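Local coordinates for protein xyloglucan-specific endo-beta-1,4-glucanase BoGH5A (Bacteroides ovatus, PDB 3ZMR) that hydrolyses internal beta-1,4-glucosidic linkages of the xyloglucan backbone with retention of configuration, releasing xyloglucan oligosaccharides, at residues A[36-41]-A[56-61]; A[75-80]-A[85-90]; A[92-97]-A[284-289]; A[321-324]-A[330-333]. One frame throughout, in Å; residues are numbered along the deposited sequence. Where two conformers were deposited one is given.

Interaction 1 of 4, residues A[36-41]-A[56-61]; sequences WHISTS and QYVNIT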
loop_
_atom_site.group_PDB
_atom_site.type_symbol
_atom_site.label_atom_id
_atom_site.label_comp_id
_atom_site.label_asym_id
_atom_site.label_seq_id
_atom_site.Cartn_x
_atom_site.Cartn_y
_atom_site.Cartn_z
ATOM N N TRP A 36 25.899 -1.468 -39.058
ATOM C CA TRP A 36 26.206 -0.409 -38.104
ATOM C C TRP A 36 25.993 -0.908 -36.691
ATOM O O TRP A 36 25.463 -2.004 -36.464
ATOM C CB TRP A 36 25.410 0.864 -38.399
ATOM C CG TRP A 36 23.911 0.640 -38.653
ATOM C CD1 TRP A 36 23.297 0.610 -39.878
ATOM C CD2 TRP A 36 22.859 0.437 -37.692
ATOM N NE1 TRP A 36 21.965 0.407 -39.753
ATOM C CE2 TRP A 36 21.652 0.301 -38.430
ATOM C CE3 TRP A 36 22.807 0.364 -36.291
ATOM C CZ2 TRP A 36 20.417 0.088 -37.816
ATOM C CZ3 TRP A 36 21.573 0.125 -35.683
ATOM C CH2 TRP A 36 20.395 -0.000 -36.450
ATOM N N HIS A 37 26.435 -0.106 -35.738
ATOM C CA HIS A 37 26.463 -0.483 -34.334
ATOM C C HIS A 37 25.991 0.667 -33.446
ATOM O O HIS A 37 26.142 1.832 -33.787
ATOM C CB HIS A 37 27.876 -0.863 -33.916
ATOM C CG HIS A 37 28.451 -2.013 -34.685
ATOM N ND1 HIS A 37 28.396 -3.308 -34.226
ATOM C CD2 HIS A 37 29.114 -2.059 -35.870
ATOM C CE1 HIS A 37 29.004 -4.103 -35.094
ATOM N NE2 HIS A 37 29.444 -3.370 -36.099
ATOM N N ILE A 38 25.384 0.304 -32.326
ATOM C CA ILE A 38 24.966 1.254 -31.288
ATOM C C ILE A 38 25.414 0.828 -29.881
ATOM O O ILE A 38 25.276 -0.310 -29.493
ATOM C CB ILE A 38 23.432 1.406 -31.279
ATOM C CG1 ILE A 38 22.964 1.987 -32.614
ATOM C CG2 ILE A 38 22.989 2.326 -30.124
ATOM C CD1 ILE A 38 21.448 2.117 -32.723
ATOM N N SER A 39 25.944 1.795 -29.137
ATOM C CA SER A 39 26.204 1.665 -27.714
ATOM C C SER A 39 25.648 2.923 -27.024
ATOM O O SER A 39 25.289 3.918 -27.689
ATOM C CB SER A 39 27.699 1.489 -27.421
ATOM O OG SER A 39 28.427 2.656 -27.723
ATOM N N THR A 40 25.535 2.844 -25.707
ATOM C CA THR A 40 25.183 3.998 -24.872
ATOM C C THR A 40 26.194 4.161 -23.722
ATOM O O THR A 40 26.885 3.215 -23.318
ATOM C CB THR A 40 23.758 3.914 -24.254
ATOM O OG1 THR A 40 23.790 3.158 -23.039
ATOM C CG2 THR A 40 22.751 3.305 -25.222
ATOM N N SER A 41 26.229 5.372 -23.173
ATOM C CA SER A 41 27.234 5.745 -22.178
ATOM C C SER A 41 26.808 5.466 -20.728
ATOM O O SER A 41 27.615 5.632 -19.817
ATOM C CB SER A 41 27.588 7.226 -22.340
ATOM O OG SER A 41 26.516 8.044 -21.900
ATOM N N GLN A 56 16.383 1.398 -40.061
ATOM C CA GLN A 56 15.778 0.671 -38.934
ATOM C C GLN A 56 15.145 1.565 -37.901
ATOM O O GLN A 56 15.729 2.577 -37.502
ATOM C CB GLN A 56 16.885 -0.122 -38.229
ATOM C CG GLN A 56 16.454 -1.015 -37.078
ATOM C CD GLN A 56 15.563 -2.139 -37.556
ATOM O OE1 GLN A 56 15.896 -2.831 -38.510
ATOM N NE2 GLN A 56 14.431 -2.320 -36.900
ATOM N N TYR A 57 13.966 1.159 -37.416
ATOM C CA TYR A 57 13.397 1.762 -36.210
ATOM C C TYR A 57 14.035 1.166 -34.965
ATOM O O TYR A 57 13.968 -0.065 -34.732
ATOM C CB TYR A 57 11.879 1.629 -36.157
ATOM C CG TYR A 57 11.165 2.556 -37.111
ATOM C CD1 TYR A 57 11.361 3.950 -37.067
ATOM C CD2 TYR A 57 10.273 2.050 -38.044
ATOM C CE1 TYR A 57 10.685 4.778 -37.928
ATOM C CE2 TYR A 57 9.591 2.891 -38.896
ATOM C CZ TYR A 57 9.829 4.263 -38.844
ATOM O OH TYR A 57 9.152 5.121 -39.707
ATOM N N VAL A 58 14.664 2.041 -34.171
ATOM C CA VAL A 58 15.400 1.656 -32.982
ATOM C C VAL A 58 14.785 2.384 -31.787
ATOM O O VAL A 58 14.482 3.577 -31.865
ATOM C CB VAL A 58 16.902 2.045 -33.085
ATOM C CG1 VAL A 58 17.678 1.764 -31.789
ATOM C CG2 VAL A 58 17.539 1.285 -34.247
ATOM N N ASN A 59 14.586 1.650 -30.698
ATOM C CA ASN A 59 14.067 2.239 -29.474
ATOM C C ASN A 59 15.154 2.660 -28.520
ATOM O O ASN A 59 16.128 1.942 -28.302
ATOM C CB ASN A 59 13.091 1.309 -28.777
ATOM C CG ASN A 59 11.683 1.448 -29.288
ATOM O OD1 ASN A 59 11.429 1.703 -30.466
ATOM N ND2 ASN A 59 10.750 1.260 -28.391
ATOM N N ILE A 60 15.001 3.867 -28.002
ATOM C CA ILE A 60 15.830 4.340 -26.894
ATOM C C ILE A 60 14.924 4.376 -25.656
ATOM O O ILE A 60 13.879 5.035 -25.669
ATOM C CB ILE A 60 16.445 5.733 -27.176
ATOM C CG1 ILE A 60 17.277 5.703 -28.477
ATOM C CG2 ILE A 60 17.297 6.185 -25.993
ATOM C CD1 ILE A 60 18.418 4.691 -28.516
ATOM N N THR A 61 15.324 3.629 -24.627
ATOM C CA THR A 61 14.525 3.421 -23.425
ATOM C C THR A 61 15.311 3.867 -22.197
ATOM O O THR A 61 16.497 3.544 -22.034
ATOM C CB THR A 61 14.106 1.938 -23.283
ATOM O OG1 THR A 61 13.504 1.502 -24.509
ATOM C CG2 THR A 61 13.101 1.740 -22.125
#
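Trp36 and Ile38 meet Gln56 and Val58 in the core of the BACON domain, a beta sandwich. Strands 36-40 and 55-62 belong to different sheets. The axes of the two short segments lie 10.6 Å apart and run nearly parallel, 5° from each other, so side chains alone bridge the gap. The packed part is apolar. Ile38 and Val58 reach toward each other tip to tip, with Ile38 CD1 3.9 Å from Val58 CG1. The other valine branch, CG2, touches the indole, 3.8 Å from Trp36 CH2. Here the tryptophan and valine side chains run alongside each other, pointing opposite ways. The indole reaches the site with CG between the backbone N and the carbonyl carbon (chi1 47°). Ser47 of strand 45-47 touches both Ile38 and Val58, and Ile30 lies against Trp36. The looser side is at Gln56, which is partly exposed. Its aliphatic part meets the ring edge in plane, with CB 3.6 Å from Trp36 CZ2. The chain then bends at chi2, and the amide leads away from the ring. With an alanine here the Tyr57 carbonyl is likely to lose its side-chain donor, and the indole edge its CG cover. The indole N-H is used elsewhere, on the carbonyl of Gly54. The Gln56 amide turns back on its own strand: NE2 donates to Tyr57 O at 3.2 Å, with the acceptor close to the amide plane and an N-H...O angle of 166°.

Interaction 2 of 4, residues A[75-80]-A[85-90]; sequences VTVSAS and IIINVK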
loop_
_atom_site.group_PDB
_atom_site.type_symbol
_atom_site.label_atom_id
_atom_site.label_comp_id
_atom_site.label_asym_id
_atom_site.label_seq_id
_atom_site.Cartn_x
_atom_site.Cartn_y
_atom_site.Cartn_z
ATOM N N VAL A 75 24.180 8.274 -26.851
ATOM C CA VAL A 75 23.984 7.079 -27.669
ATOM C C VAL A 75 24.852 7.275 -28.912
ATOM O O VAL A 75 24.708 8.269 -29.649
ATOM C CB VAL A 75 22.498 6.915 -28.073
ATOM C CG1 VAL A 75 22.312 5.704 -28.976
ATOM C CG2 VAL A 75 21.615 6.775 -26.825
ATOM N N THR A 76 25.755 6.324 -29.130
ATOM C CA THR A 76 26.720 6.405 -30.220
ATOM C C THR A 76 26.399 5.399 -31.293
ATOM O O THR A 76 26.361 4.186 -31.037
ATOM C CB THR A 76 28.133 6.161 -29.679
ATOM O OG1 THR A 76 28.451 7.224 -28.784
ATOM C CG2 THR A 76 29.195 6.134 -30.805
ATOM N N VAL A 77 26.130 5.927 -32.480
ATOM C CA VAL A 77 25.888 5.101 -33.675
ATOM C C VAL A 77 27.151 5.124 -34.539
ATOM O O VAL A 77 27.671 6.189 -34.861
ATOM C CB VAL A 77 24.691 5.620 -34.492
ATOM C CG1 VAL A 77 24.291 4.602 -35.540
ATOM C CG2 VAL A 77 23.505 5.962 -33.565
ATOM N N SER A 78 27.631 3.944 -34.932
ATOM C CA SER A 78 28.882 3.867 -35.672
ATOM C C SER A 78 28.828 2.880 -36.826
ATOM O O SER A 78 28.032 1.944 -36.825
ATOM C CB SER A 78 30.017 3.504 -34.723
ATOM O OG SER A 78 29.812 2.249 -34.129
ATOM N N ALA A 79 29.688 3.106 -37.806
ATOM C CA ALA A 79 29.800 2.217 -38.957
ATOM C C ALA A 79 31.208 2.366 -39.514
ATOM O O ALA A 79 31.822 3.426 -39.404
ATOM C CB ALA A 79 28.766 2.568 -40.008
ATOM N N SER A 80 31.694 1.294 -40.120
ATOM C CA SER A 80 33.036 1.240 -40.660
ATOM C C SER A 80 33.230 2.321 -41.704
ATOM O O SER A 80 32.398 2.494 -42.594
ATOM C CB SER A 80 33.271 -0.129 -41.259
ATOM O OG SER A 80 33.374 -1.099 -40.241
ATOM N N ILE A 85 27.903 9.040 -35.119
ATOM C CA ILE A 85 26.823 9.946 -34.802
ATOM C C ILE A 85 26.525 9.759 -33.319
ATOM O O ILE A 85 26.321 8.641 -32.838
ATOM C CB ILE A 85 25.576 9.727 -35.673
ATOM C CG1 ILE A 85 25.910 10.099 -37.127
ATOM C CG2 ILE A 85 24.393 10.543 -35.135
ATOM C CD1 ILE A 85 24.789 9.862 -38.116
ATOM N N ILE A 86 26.546 10.870 -32.594
ATOM C CA ILE A 86 26.431 10.813 -31.137
ATOM C C ILE A 86 25.230 11.632 -30.699
ATOM O O ILE A 86 25.211 12.864 -30.830
ATOM C CB ILE A 86 27.721 11.250 -30.416
ATOM C CG1 ILE A 86 28.890 10.386 -30.929
ATOM C CG2 ILE A 86 27.532 11.082 -28.912
ATOM C CD1 ILE A 86 30.261 10.724 -30.393
ATOM N N ILE A 87 24.225 10.911 -30.216
ATOM C CA ILE A 87 22.950 11.478 -29.797
ATOM C C ILE A 87 23.003 11.817 -28.300
ATOM O O ILE A 87 23.473 11.042 -27.494
ATOM C CB ILE A 87 21.820 10.443 -30.056
ATOM C CG1 ILE A 87 21.685 10.148 -31.555
ATOM C CG2 ILE A 87 20.501 10.887 -29.419
ATOM C CD1 ILE A 87 20.885 8.894 -31.888
ATOM N N ASN A 88 22.530 13.010 -27.956
ATOM C CA ASN A 88 22.387 13.414 -26.552
ATOM C C ASN A 88 21.050 12.899 -26.001
ATOM O O ASN A 88 20.032 12.976 -26.694
ATOM C CB ASN A 88 22.407 14.945 -26.405
ATOM C CG ASN A 88 23.782 15.557 -26.699
ATOM O OD1 ASN A 88 24.800 15.144 -26.136
ATOM N ND2 ASN A 88 23.802 16.540 -27.599
ATOM N N VAL A 89 21.092 12.408 -24.760
ATOM C CA VAL A 89 19.912 12.033 -23.986
ATOM C C VAL A 89 19.920 12.751 -22.641
ATOM O O VAL A 89 20.884 12.650 -21.870
ATOM C CB VAL A 89 19.856 10.506 -23.744
ATOM C CG1 VAL A 89 18.632 10.125 -22.906
ATOM C CG2 VAL A 89 19.843 9.783 -25.082
ATOM N N LYS A 90 18.828 13.457 -22.371
ATOM C CA LYS A 90 18.656 14.166 -21.096
ATOM C C LYS A 90 17.361 13.660 -20.471
ATOM O O LYS A 90 16.319 13.622 -21.122
ATOM C CB LYS A 90 18.558 15.676 -21.306
ATOM C CG LYS A 90 18.440 16.482 -20.011
ATOM C CD LYS A 90 18.359 17.981 -20.280
ATOM C CE LYS A 90 19.632 18.520 -20.895
ATOM N NZ LYS A 90 19.500 19.977 -21.184
#
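A beta hairpin of the BACON domain pairs strands 71-78 and 85-91, and its two arms meet through Val75, Thr76 and Val77 on one side and Ile85, Ile86 and Ile87 on the other. The arms are antiparallel, with axes 4.7 Å apart. Val75 with Ile87 and Val77 with Ile85 are hydrogen-bonded pairs; Thr76 with Ile86 is the non-hydrogen-bonded pair between them. Each hydrogen-bonded pair makes two bonds. Val75 N gives to Ile87 O at 2.9 Å, and Ile87 N returns to Val75 O at 2.7 Å. Val77 N reaches Ile85 O at 2.7 Å, and the reverse bond, Ile85 N to Val77 O, is 2.9 Å. Between them, the CA-H groups of Thr76 and Ile86 lean on Ile85 O and Val75 O. Thus both of these carbonyls take a second, weaker contact. The side chains divide by face. Val75, Val77, Ile85 and Ile87 lie on the buried face, where Val75 and Ile87 meet CB to CB at 4.1 Å. Val75 also uses CG2, which sits beside the backbone N, to touch Val89 CG2 at 3.9 Å. The Thr76 and Ile86 side chains share the other face. They stand next to each other, both leaving the sheet in the same direction, with Thr76 OG1 3.8 Å from Ile86 CG1. Strand 36-40 continues the sheet beyond 71-78, and strand 16-19 continues it beyond 85-91. Strand 24-31 of the other sheet lies across the apolar face, with Ile30 on Val77 and Ile28 on Ile87.

Interaction 3 of 4, residues A[92-97]-A[284-289]; sequences SLYSVP and FNQVFV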
loop_
_atom_site.group_PDB
_atom_site.type_symbol
_atom_site.label_atom_id
_atom_site.label_comp_id
_atom_site.label_asym_id
_atom_site.label_seq_id
_atom_site.Cartn_x
_atom_site.Cartn_y
_atom_site.Cartn_z
ATOM N N SER A 92 14.938 14.306 -17.015
ATOM C CA SER A 92 14.654 15.199 -15.896
ATOM C C SER A 92 14.438 14.467 -14.583
ATOM O O SER A 92 14.253 13.248 -14.544
ATOM C CB SER A 92 13.516 16.164 -16.196
ATOM O OG SER A 92 12.361 15.483 -16.552
ATOM N N LEU A 93 14.539 15.229 -13.494
ATOM C CA LEU A 93 14.222 14.731 -12.162
ATOM C C LEU A 93 12.702 14.637 -11.996
ATOM O O LEU A 93 11.935 15.224 -12.767
ATOM C CB LEU A 93 14.870 15.600 -11.071
ATOM C CG LEU A 93 14.636 17.101 -11.047
ATOM C CD1 LEU A 93 13.253 17.467 -10.561
ATOM C CD2 LEU A 93 15.673 17.730 -10.130
ATOM N N TYR A 94 12.268 13.920 -10.966
ATOM C CA TYR A 94 10.821 13.770 -10.705
ATOM C C TYR A 94 10.197 15.101 -10.237
ATOM O O TYR A 94 10.764 15.792 -9.387
ATOM C CB TYR A 94 10.558 12.689 -9.644
ATOM C CG TYR A 94 9.135 12.685 -9.047
ATOM C CD1 TYR A 94 8.153 11.989 -9.655
ATOM C CD2 TYR A 94 8.813 13.394 -7.887
ATOM C CE1 TYR A 94 6.874 11.942 -9.157
ATOM C CE2 TYR A 94 7.525 13.386 -7.359
ATOM C CZ TYR A 94 6.544 12.650 -8.008
ATOM O OH TYR A 94 5.246 12.614 -7.520
ATOM N N SER A 95 9.034 15.430 -10.797
ATOM C CA SER A 95 8.254 16.586 -10.389
ATOM C C SER A 95 6.796 16.180 -10.237
ATOM O O SER A 95 6.311 15.246 -10.899
ATOM C CB SER A 95 8.406 17.722 -11.417
ATOM O OG SER A 95 7.853 17.362 -12.667
ATOM N N VAL A 96 6.112 16.933 -9.380
ATOM C CA VAL A 96 4.713 16.703 -9.031
ATOM C C VAL A 96 3.799 17.447 -10.010
ATOM O O VAL A 96 4.192 18.462 -10.559
ATOM C CB VAL A 96 4.387 17.152 -7.555
ATOM C CG1 VAL A 96 5.311 16.445 -6.580
ATOM C CG2 VAL A 96 4.483 18.672 -7.342
ATOM N N PRO A 97 2.563 16.939 -10.232
ATOM C CA PRO A 97 1.574 17.728 -11.004
ATOM C C PRO A 97 1.362 19.121 -10.431
ATOM O O PRO A 97 1.539 19.316 -9.248
ATOM C CB PRO A 97 0.277 16.915 -10.871
ATOM C CG PRO A 97 0.704 15.543 -10.462
ATOM C CD PRO A 97 1.983 15.690 -9.704
ATOM N N PHE A 284 -1.305 2.936 -9.842
ATOM C CA PHE A 284 -2.258 3.533 -8.871
ATOM C C PHE A 284 -1.501 4.114 -7.671
ATOM O O PHE A 284 -1.839 5.186 -7.158
ATOM C CB PHE A 284 -3.296 2.512 -8.376
ATOM C CG PHE A 284 -4.238 1.969 -9.464
ATOM C CD1 PHE A 284 -4.583 2.706 -10.588
ATOM C CD2 PHE A 284 -4.769 0.694 -9.345
ATOM C CE1 PHE A 284 -5.440 2.171 -11.566
ATOM C CE2 PHE A 284 -5.643 0.164 -10.276
ATOM C CZ PHE A 284 -5.981 0.897 -11.397
ATOM N N ASN A 285 -0.516 3.365 -7.178
ATOM C CA ASN A 285 0.320 3.851 -6.075
ATOM C C ASN A 285 1.009 5.157 -6.439
ATOM O O ASN A 285 1.047 6.091 -5.654
ATOM C CB ASN A 285 1.363 2.822 -5.634
ATOM C CG ASN A 285 0.769 1.608 -4.946
ATOM O OD1 ASN A 285 -0.325 1.642 -4.398
ATOM N ND2 ASN A 285 1.527 0.523 -4.961
ATOM N N GLN A 286 1.517 5.228 -7.656
ATOM C CA GLN A 286 2.152 6.448 -8.152
ATOM C C GLN A 286 1.173 7.633 -8.268
ATOM O O GLN A 286 1.517 8.760 -7.882
ATOM C CB GLN A 286 2.863 6.197 -9.490
ATOM C CG GLN A 286 3.693 7.419 -9.902
ATOM C CD GLN A 286 4.937 7.575 -9.057
ATOM O OE1 GLN A 286 5.847 6.747 -9.125
ATOM N NE2 GLN A 286 4.962 8.612 -8.223
ATOM N N VAL A 287 -0.023 7.379 -8.785
ATOM C CA VAL A 287 -1.060 8.395 -8.851
ATOM C C VAL A 287 -1.326 8.984 -7.458
ATOM O O VAL A 287 -1.428 10.197 -7.269
ATOM C CB VAL A 287 -2.371 7.873 -9.466
ATOM C CG1 VAL A 287 -3.483 8.911 -9.353
ATOM C CG2 VAL A 287 -2.152 7.508 -10.932
ATOM N N PHE A 288 -1.499 8.104 -6.477
ATOM C CA PHE A 288 -1.762 8.531 -5.120
ATOM C C PHE A 288 -0.621 9.424 -4.591
ATOM O O PHE A 288 -0.860 10.486 -4.064
ATOM C CB PHE A 288 -1.957 7.284 -4.257
ATOM C CG PHE A 288 -1.769 7.508 -2.768
ATOM C CD1 PHE A 288 -2.614 8.322 -2.013
ATOM C CD2 PHE A 288 -0.706 6.886 -2.116
ATOM C CE1 PHE A 288 -2.400 8.502 -0.646
ATOM C CE2 PHE A 288 -0.512 7.044 -0.760
ATOM C CZ PHE A 288 -1.356 7.838 -0.024
ATOM N N VAL A 289 0.616 8.981 -4.733
ATOM C CA VAL A 289 1.751 9.774 -4.243
ATOM C C VAL A 289 1.793 11.156 -4.949
ATOM O O VAL A 289 1.925 12.193 -4.295
ATOM C CB VAL A 289 3.087 9.011 -4.398
ATOM C CG1 VAL A 289 4.291 9.902 -4.115
ATOM C CG2 VAL A 289 3.088 7.816 -3.465
#
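Tyr94 reaches from the linker segment 92-97 to Gln286 and Val289 on helix 275-293. The direct contact is van der Waals packing and is small, with 88 Å² buried in all. Tyr94 CE1 lies 4.0 Å from Gln286 NE2. Ring and glutamine chain pass alongside, each heading toward the other's base, and the amide plane is turned 43° from the ring plane. The nitrogen approaches the ring obliquely. Val289 adds a light touch one helical turn further on, its CG1 4.5 Å from Tyr94 OH. Tyr94 holds CG anti to its own nitrogen (chi1 166°), which sends the ring out from the linker to the helix. In Gln286 the bend at chi2 (73°) turns the amide back to the tyrosine.

The polar bonds go to residues around the contact. Tyr94 OH and Gln286 NE2 are both hydrogen-bonded to Asn290 OD1, so one amide oxygen joins the ring and the glutamine. Gln286 OE1 accepts from the backbone N of Leu324, whose side chain also packs on Tyr94. Both ends of the Gln286 amide are therefore used, which should fix its rotation.

The arrangement is an aromatic side chain of an interdomain linker docked on an outer helix of a (beta/alpha)8 barrel. It lies where the chain passes from the BACON domain to the family 5 catalytic domain, away from the substrate site.

Interaction 4 of 4, residues A[321-324]-A[330-333]; sequences TMPL and RIFL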
loop_
_atom_site.group_PDB
_atom_site.type_symbol
_atom_site.label_atom_id
_atom_site.label_comp_id
_atom_site.label_asym_id
_atom_site.label_seq_id
_atom_site.Cartn_x
_atom_site.Cartn_y
_atom_site.Cartn_z
ATOM N N THR A 321 6.942 -2.204 -6.990
ATOM C CA THR A 321 7.963 -1.192 -7.287
ATOM C C THR A 321 7.715 0.081 -6.462
ATOM O O THR A 321 6.593 0.513 -6.293
ATOM C CB THR A 321 8.015 -0.880 -8.794
ATOM O OG1 THR A 321 6.762 -0.322 -9.222
ATOM C CG2 THR A 321 8.356 -2.145 -9.588
ATOM N N MET A 322 8.792 0.690 -5.969
ATOM C CA MET A 322 8.682 1.916 -5.186
ATOM C C MET A 322 8.249 3.061 -6.084
ATOM O O MET A 322 8.850 3.287 -7.151
ATOM C CB MET A 322 10.010 2.281 -4.507
ATOM C CG MET A 322 10.306 1.480 -3.252
ATOM S SD MET A 322 9.189 1.780 -1.876
ATOM C CE MET A 322 9.761 3.317 -1.157
ATOM N N PRO A 323 7.213 3.808 -5.675
ATOM C CA PRO A 323 6.911 4.998 -6.441
ATOM C C PRO A 323 8.067 6.014 -6.387
ATOM O O PRO A 323 8.791 6.083 -5.416
ATOM C CB PRO A 323 5.678 5.579 -5.746
ATOM C CG PRO A 323 5.074 4.446 -4.972
ATOM C CD PRO A 323 6.263 3.614 -4.569
ATOM N N LEU A 324 8.153 6.834 -7.434
ATOM C CA LEU A 324 8.992 8.010 -7.400
ATOM C C LEU A 324 8.348 9.028 -6.459
ATOM O O LEU A 324 7.121 9.131 -6.365
ATOM C CB LEU A 324 9.122 8.649 -8.799
ATOM C CG LEU A 324 9.729 7.803 -9.909
ATOM C CD1 LEU A 324 9.625 8.568 -11.233
ATOM C CD2 LEU A 324 11.168 7.435 -9.585
ATOM N N ARG A 330 9.945 8.697 2.768
ATOM C CA ARG A 330 8.660 9.010 3.406
ATOM C C ARG A 330 7.532 8.112 2.883
ATOM O O ARG A 330 6.350 8.524 2.869
ATOM C CB ARG A 330 8.298 10.486 3.260
ATOM C CG ARG A 330 9.220 11.463 3.991
ATOM C CD ARG A 330 9.250 11.222 5.494
ATOM N NE ARG A 330 9.951 12.278 6.244
ATOM C CZ ARG A 330 11.278 12.371 6.360
ATOM N NH1 ARG A 330 12.077 11.454 5.802
ATOM N NH2 ARG A 330 11.799 13.371 7.072
ATOM N N ILE A 331 7.897 6.890 2.487
ATOM C CA ILE A 331 6.950 5.878 2.010
ATOM C C ILE A 331 7.101 4.552 2.765
ATOM O O ILE A 331 8.198 4.028 2.993
ATOM C CB ILE A 331 7.065 5.631 0.492
ATOM C CG1 ILE A 331 6.654 6.919 -0.272
ATOM C CG2 ILE A 331 6.151 4.472 0.061
ATOM C CD1 ILE A 331 6.805 6.907 -1.762
ATOM N N PHE A 332 5.947 4.027 3.167
ATOM C CA PHE A 332 5.810 2.659 3.701
ATOM C C PHE A 332 5.190 1.740 2.635
ATOM O O PHE A 332 4.342 2.196 1.851
ATOM C CB PHE A 332 4.771 2.599 4.832
ATOM C CG PHE A 332 5.183 3.189 6.157
ATOM C CD1 PHE A 332 5.261 4.562 6.370
ATOM C CD2 PHE A 332 5.359 2.344 7.251
ATOM C CE1 PHE A 332 5.578 5.075 7.637
ATOM C CE2 PHE A 332 5.675 2.835 8.506
ATOM C CZ PHE A 332 5.785 4.204 8.718
ATOM N N LEU A 333 5.512 0.451 2.710
ATOM C CA LEU A 333 4.768 -0.603 2.010
ATOM C C LEU A 333 3.726 -1.189 2.963
ATOM O O LEU A 333 3.986 -1.342 4.174
ATOM C CB LEU A 333 5.722 -1.738 1.602
ATOM C CG LEU A 333 5.090 -3.012 1.036
ATOM C CD1 LEU A 333 4.447 -2.737 -0.309
ATOM C CD2 LEU A 333 6.157 -4.061 0.849
#
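Ile331 packs against Met322 and Pro323 across the contact. The Met322 methyl group does the touching on one side: CE lies 3.9 Å from Ile331 CB and 4.0 Å from Ile331 CG2. The methionine and isoleucine chains lie flank to flank and run in opposed senses. Met322 is bent at both chi2 (-66°) and chi3 (-79°), and this double bend brings its end closer to Ile331 than its first bond would. Met322 was deposited in two conformers, so this methyl contact describes one of them. The other branch of Ile331 meets the proline. Ile331 CD1 lies 4.3 Å from Pro323 CB and 4.2 Å from Pro323 O. Ile331 is extended along CG1 (chi2 175°), which carries CD1 out to the proline.

The next shell packs on Pro323 and Ile331. Pro323 lies on Asn285, Gln286 and Val289 of helix 275-293, and Val306 of strand 304-307 touches both Pro323 and Ile331. Strand 331-337 is a stave of the (beta/alpha)8 barrel. Its backbone is hydrogen-bonded on one side to strand 304-307, through Phe332 to Leu304 and Val306, and on the other to Pro390 and Ile392, through Leu333. Segment 321-324 lies in the loop between helix 313-319 and this strand.

The side-chain contacts are apolar, with 151 Å² buried; the proline carbonyl meets a methyl group. Ile331 and Pro323 are buried, whereas Met322 is exposed. Such packing is non-directional, and the Met322 end of it is likely to be the more mobile, in keeping with its two conformers.

In the fold
Interactions 1 and 2 belong to the BACON domain and touch, since strands 36-40 and 71-78 are neighbours in one sheet. Interaction 2 builds that sheet by backbone bonds; interaction 1 joins it to the second sheet by side chains alone. Interaction 4 lies within the catalytic barrel and interaction 3 at its outer side, their centres 11 Å apart and far from those of the first two. They meet at Leu324, which Gln286 and Tyr94 of interaction 3 touch. Most touching residues are buried in all four, with exposed ones at Ile86 and Met322. Interaction 3 alone joins linker to barrel and is the smallest, with its polar bonds going to residues around it, whereas interaction 4 is apolar.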